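Local coordinates for protein IMPACT family member YigZ (PDB 1VI7) that is of unknown function but may bind guanyl ribonucleotides or other anions and perhaps hydrolyse ribonucleoside triphosphates, at residues E77-L90 with L116-L128. Residues are numbered along the deposited sequence; the frame is centred on the assembly and turned at random.
Sequences EPAGTAGKPMLAQL and LVKAYGGGVNQAL
Two nearly parallel helices of the UPF0029 region, 84-93 and 113-128, pack together on the five-stranded antiparallel sheet, and the loop leading into the first runs along the second. Their short segments cross at -25°, axes 7.5 Å apart at closest approach. Gly121 suits this spacing: a beta carbon there would press on Pro85, whose CB lies 3.9 Å from Gly121 CA.

At the loop end, Tyr120 slides its ring under Ala82, whose CB stands over the ring centre, 3.5 Å from the centroid, in a CH-pi contact suited to a small methyl. With its CG anti to the carbonyl carbon (chi1 -73°), the ring reaches back along the helix toward Glu77. There the phenol OH gives a 3.1 Å hydrogen bond to the anti lone pair of Glu77 OE1, the carboxylate almost perpendicular to the ring. That oxygen also salt-bridges Arg104 on strand 98-105. Leu116 turns its CD1 methyl against Pro78 CG and Thr81 CG2, both on one side of it.

Further along, the beta-branched Val124 offers its two methyls to different neighbours, CG2 to Met86 CB and CG1, at 3.5 Å, to Leu90 CD2. Gln89, a knob among Gly121, Val124, Asn125 and Leu128, is long enough to fill the hole with its aliphatic part and, bent at chi2 (-60°), still bring OE1 to Asn125 ND2 at 2.6 Å, the donor tilted from the carbonyl plane.

A leucine in place of Tyr120 lacks hydroxyl and ring, and would probably leave Glu77 OE1 to Arg104 alone of these two and open a gap beneath Ala82 CB. Apolar packing is thus joined to two polar links: a partly exposed amide pair and, at the loop end, a buried carboxylate whose charge is probably steadied by arginine and phenol together.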
loop_
_atom_site.group_PDB
_atom_site.type_symbol
_atom_site.label_atom_id
_atom_site.label_comp_id
_atom_site.label_asym_id
_atom_site.label_seq_id
_atom_site.Cartn_x
_atom_site.Cartn_y
_atom_site.Cartn_z
ATOM N N GLU A 77 24.907 -4.129 2.390
ATOM C CA GLU A 77 25.127 -4.665 3.753
ATOM C C GLU A 77 25.086 -6.192 3.638
ATOM O O GLU A 77 24.417 -6.742 2.745
ATOM C CB GLU A 77 24.129 -4.114 4.726
ATOM C CG GLU A 77 24.251 -2.720 5.260
ATOM C CD GLU A 77 25.499 -2.398 6.042
ATOM O OE1 GLU A 77 25.470 -1.485 6.894
ATOM O OE2 GLU A 77 26.547 -3.037 5.770
ATOM N N PRO A 78 25.818 -6.899 4.472
ATOM C CA PRO A 78 25.898 -8.347 4.420
ATOM C C PRO A 78 24.565 -9.025 4.276
ATOM O O PRO A 78 23.666 -8.845 5.101
ATOM C CB PRO A 78 26.623 -8.738 5.675
ATOM C CG PRO A 78 26.867 -7.512 6.467
ATOM C CD PRO A 78 26.662 -6.336 5.557
ATOM N N ALA A 79 24.410 -9.909 3.322
ATOM C CA ALA A 79 23.179 -10.617 3.040
ATOM C C ALA A 79 22.387 -11.019 4.276
ATOM O O ALA A 79 22.972 -11.476 5.262
ATOM C CB ALA A 79 23.465 -11.843 2.179
ATOM N N GLY A 80 21.075 -10.856 4.229
ATOM C CA GLY A 80 20.109 -11.169 5.230
ATOM C C GLY A 80 20.252 -10.421 6.550
ATOM O O GLY A 80 19.647 -10.821 7.568
ATOM N N THR A 81 20.979 -9.306 6.548
ATOM C CA THR A 81 21.261 -8.548 7.756
ATOM C C THR A 81 20.676 -7.162 7.764
ATOM O O THR A 81 20.679 -6.496 8.811
ATOM C CB THR A 81 22.790 -8.545 8.000
ATOM O OG1 THR A 81 23.081 -8.857 9.368
ATOM C CG2 THR A 81 23.430 -7.235 7.624
ATOM N N ALA A 82 20.263 -6.636 6.619
ATOM C CA ALA A 82 19.633 -5.312 6.574
ATOM C C ALA A 82 18.309 -5.439 5.846
ATOM O O ALA A 82 17.577 -4.460 5.753
ATOM C CB ALA A 82 20.510 -4.250 5.907
ATOM N N GLY A 83 17.919 -6.593 5.314
ATOM C CA GLY A 83 16.665 -6.557 4.536
ATOM C C GLY A 83 15.543 -7.284 5.203
ATOM O O GLY A 83 14.455 -6.759 5.416
ATOM N N LYS A 84 15.760 -8.597 5.443
ATOM C CA LYS A 84 14.699 -9.404 6.045
ATOM C C LYS A 84 14.321 -8.910 7.419
ATOM O O LYS A 84 13.131 -8.683 7.661
ATOM C CB LYS A 84 15.048 -10.873 5.987
ATOM C CG LYS A 84 14.525 -11.662 4.803
ATOM N N PRO A 85 15.262 -8.667 8.318
ATOM C CA PRO A 85 14.966 -8.148 9.642
ATOM C C PRO A 85 13.928 -7.044 9.604
ATOM O O PRO A 85 12.890 -7.198 10.259
ATOM C CB PRO A 85 16.294 -7.642 10.145
ATOM C CG PRO A 85 17.298 -8.463 9.459
ATOM C CD PRO A 85 16.704 -8.873 8.137
ATOM N N MET A 86 14.115 -6.022 8.756
ATOM C CA MET A 86 13.134 -4.932 8.685
ATOM C C MET A 86 11.825 -5.386 8.080
ATOM O O MET A 86 10.751 -4.932 8.494
ATOM C CB MET A 86 13.670 -3.693 8.102
ATOM C CG MET A 86 14.158 -3.559 6.711
ATOM S SD MET A 86 14.866 -1.953 6.324
ATOM C CE MET A 86 16.554 -2.120 6.762
ATOM N N LEU A 87 11.843 -6.367 7.190
ATOM C CA LEU A 87 10.548 -6.859 6.655
ATOM C C LEU A 87 9.731 -7.525 7.740
ATOM O O LEU A 87 8.509 -7.276 7.905
ATOM C CB LEU A 87 10.840 -7.758 5.485
ATOM C CG LEU A 87 9.817 -8.480 4.657
ATOM C CD1 LEU A 87 9.354 -9.758 5.343
ATOM C CD2 LEU A 87 8.642 -7.567 4.305
ATOM N N ALA A 88 10.347 -8.330 8.606
ATOM C CA ALA A 88 9.619 -9.063 9.637
ATOM C C ALA A 88 8.908 -8.183 10.644
ATOM O O ALA A 88 7.914 -8.611 11.240
ATOM C CB ALA A 88 10.513 -10.087 10.266
ATOM N N GLN A 89 9.450 -7.002 10.908
ATOM C CA GLN A 89 8.788 -5.972 11.691
ATOM C C GLN A 89 7.507 -5.545 10.959
ATOM O O GLN A 89 6.374 -5.701 11.436
ATOM C CB GLN A 89 9.724 -4.799 11.934
ATOM C CG GLN A 89 10.990 -5.065 12.719
ATOM C CD GLN A 89 10.762 -5.588 14.109
ATOM O OE1 GLN A 89 10.052 -5.015 14.932
ATOM N NE2 GLN A 89 11.283 -6.771 14.418
ATOM N N LEU A 90 7.624 -5.217 9.662
ATOM C CA LEU A 90 6.400 -4.807 8.952
ATOM C C LEU A 90 5.416 -5.939 8.974
ATOM O O LEU A 90 4.240 -5.850 9.360
ATOM C CB LEU A 90 6.747 -4.274 7.579
ATOM C CG LEU A 90 7.941 -3.298 7.525
ATOM C CD1 LEU A 90 8.455 -3.138 6.109
ATOM C CD2 LEU A 90 7.583 -1.926 8.069
ATOM N N LEU A 116 24.327 -5.191 13.050
ATOM C CA LEU A 116 23.612 -4.678 11.893
ATOM C C LEU A 116 22.129 -5.026 11.969
ATOM O O LEU A 116 21.317 -4.193 11.615
ATOM C CB LEU A 116 24.156 -5.273 10.583
ATOM C CG LEU A 116 25.610 -4.914 10.273
ATOM C CD1 LEU A 116 26.014 -5.494 8.948
ATOM C CD2 LEU A 116 25.790 -3.395 10.305
ATOM N N VAL A 117 21.817 -6.248 12.390
ATOM C CA VAL A 117 20.439 -6.679 12.539
ATOM C C VAL A 117 19.701 -5.817 13.541
ATOM O O VAL A 117 18.573 -5.394 13.261
ATOM C CB VAL A 117 20.333 -8.167 12.928
ATOM C CG1 VAL A 117 18.945 -8.520 13.449
ATOM C CG2 VAL A 117 20.711 -9.004 11.706
ATOM N N LYS A 118 20.337 -5.456 14.662
ATOM C CA LYS A 118 19.626 -4.615 15.628
ATOM C C LYS A 118 19.535 -3.170 15.151
ATOM O O LYS A 118 18.690 -2.385 15.621
ATOM C CB LYS A 118 20.191 -4.732 17.019
ATOM C CG LYS A 118 20.740 -6.069 17.437
ATOM C CD LYS A 118 19.786 -6.947 18.241
ATOM C CE LYS A 118 20.299 -8.384 18.301
ATOM N NZ LYS A 118 21.644 -8.483 18.961
ATOM N N ALA A 119 20.327 -2.792 14.156
ATOM C CA ALA A 119 20.313 -1.436 13.657
ATOM C C ALA A 119 19.249 -1.276 12.572
ATOM O O ALA A 119 18.664 -0.207 12.407
ATOM C CB ALA A 119 21.666 -1.009 13.150
ATOM N N TYR A 120 18.984 -2.352 11.862
ATOM C CA TYR A 120 18.011 -2.329 10.790
ATOM C C TYR A 120 16.655 -2.802 11.258
ATOM O O TYR A 120 15.689 -2.060 11.106
ATOM C CB TYR A 120 18.540 -3.168 9.627
ATOM C CG TYR A 120 19.672 -2.435 8.920
ATOM C CD1 TYR A 120 19.361 -1.304 8.171
ATOM C CD2 TYR A 120 21.001 -2.821 9.027
ATOM C CE1 TYR A 120 20.359 -0.603 7.535
ATOM C CE2 TYR A 120 22.001 -2.100 8.410
ATOM C CZ TYR A 120 21.672 -1.006 7.646
ATOM O OH TYR A 120 22.642 -0.276 7.000
ATOM N N GLY A 121 16.580 -4.032 11.757
ATOM C CA GLY A 121 15.328 -4.571 12.277
ATOM C C GLY A 121 14.818 -3.610 13.352
ATOM O O GLY A 121 13.763 -2.979 13.232
ATOM N N GLY A 122 15.657 -3.364 14.348
ATOM C CA GLY A 122 15.385 -2.449 15.428
ATOM C C GLY A 122 14.981 -1.054 14.996
ATOM O O GLY A 122 14.262 -0.351 15.701
ATOM N N GLY A 123 15.604 -0.542 13.942
ATOM C CA GLY A 123 15.303 0.768 13.392
ATOM C C GLY A 123 13.846 0.797 12.943
ATOM O O GLY A 123 13.090 1.658 13.409
ATOM N N VAL A 124 13.430 -0.237 12.202
ATOM C CA VAL A 124 12.029 -0.280 11.764
ATOM C C VAL A 124 11.119 -0.474 12.973
ATOM O O VAL A 124 10.084 0.216 13.094
ATOM C CB VAL A 124 11.780 -1.297 10.669
ATOM C CG1 VAL A 124 10.355 -1.332 10.162
ATOM C CG2 VAL A 124 12.706 -0.969 9.503
ATOM N N ASN A 125 11.645 -1.152 13.991
ATOM C CA ASN A 125 10.895 -1.334 15.212
ATOM C C ASN A 125 10.583 -0.032 15.939
ATOM O O ASN A 125 9.473 0.133 16.453
ATOM C CB ASN A 125 11.698 -2.268 16.151
ATOM C CG ASN A 125 10.838 -2.647 17.351
ATOM O OD1 ASN A 125 10.765 -1.858 18.292
ATOM N ND2 ASN A 125 10.148 -3.763 17.223
ATOM N N GLN A 126 11.529 0.885 16.030
ATOM C CA GLN A 126 11.343 2.111 16.779
ATOM C C GLN A 126 10.333 3.037 16.108
ATOM O O GLN A 126 9.517 3.692 16.739
ATOM C CB GLN A 126 12.672 2.854 16.935
ATOM C CG GLN A 126 13.685 2.160 17.822
ATOM C CD GLN A 126 13.047 1.743 19.141
ATOM O OE1 GLN A 126 13.198 0.583 19.532
ATOM N NE2 GLN A 126 12.228 2.637 19.686
ATOM N N ALA A 127 10.500 3.131 14.789
ATOM C CA ALA A 127 9.706 3.979 13.919
ATOM C C ALA A 127 8.231 3.579 14.035
ATOM O O ALA A 127 7.320 4.379 14.142
ATOM C CB ALA A 127 10.150 3.768 12.476
ATOM N N LEU A 128 8.082 2.249 14.037
ATOM C CA LEU A 128 6.810 1.586 14.157
ATOM C C LEU A 128 6.101 1.949 15.425
ATOM O O LEU A 128 4.879 2.130 15.381
ATOM C CB LEU A 128 6.920 0.093 13.926
ATOM C CG LEU A 128 7.198 -0.287 12.461
ATOM C CD1 LEU A 128 7.531 -1.748 12.351
ATOM C CD2 LEU A 128 6.021 0.098 11.560
#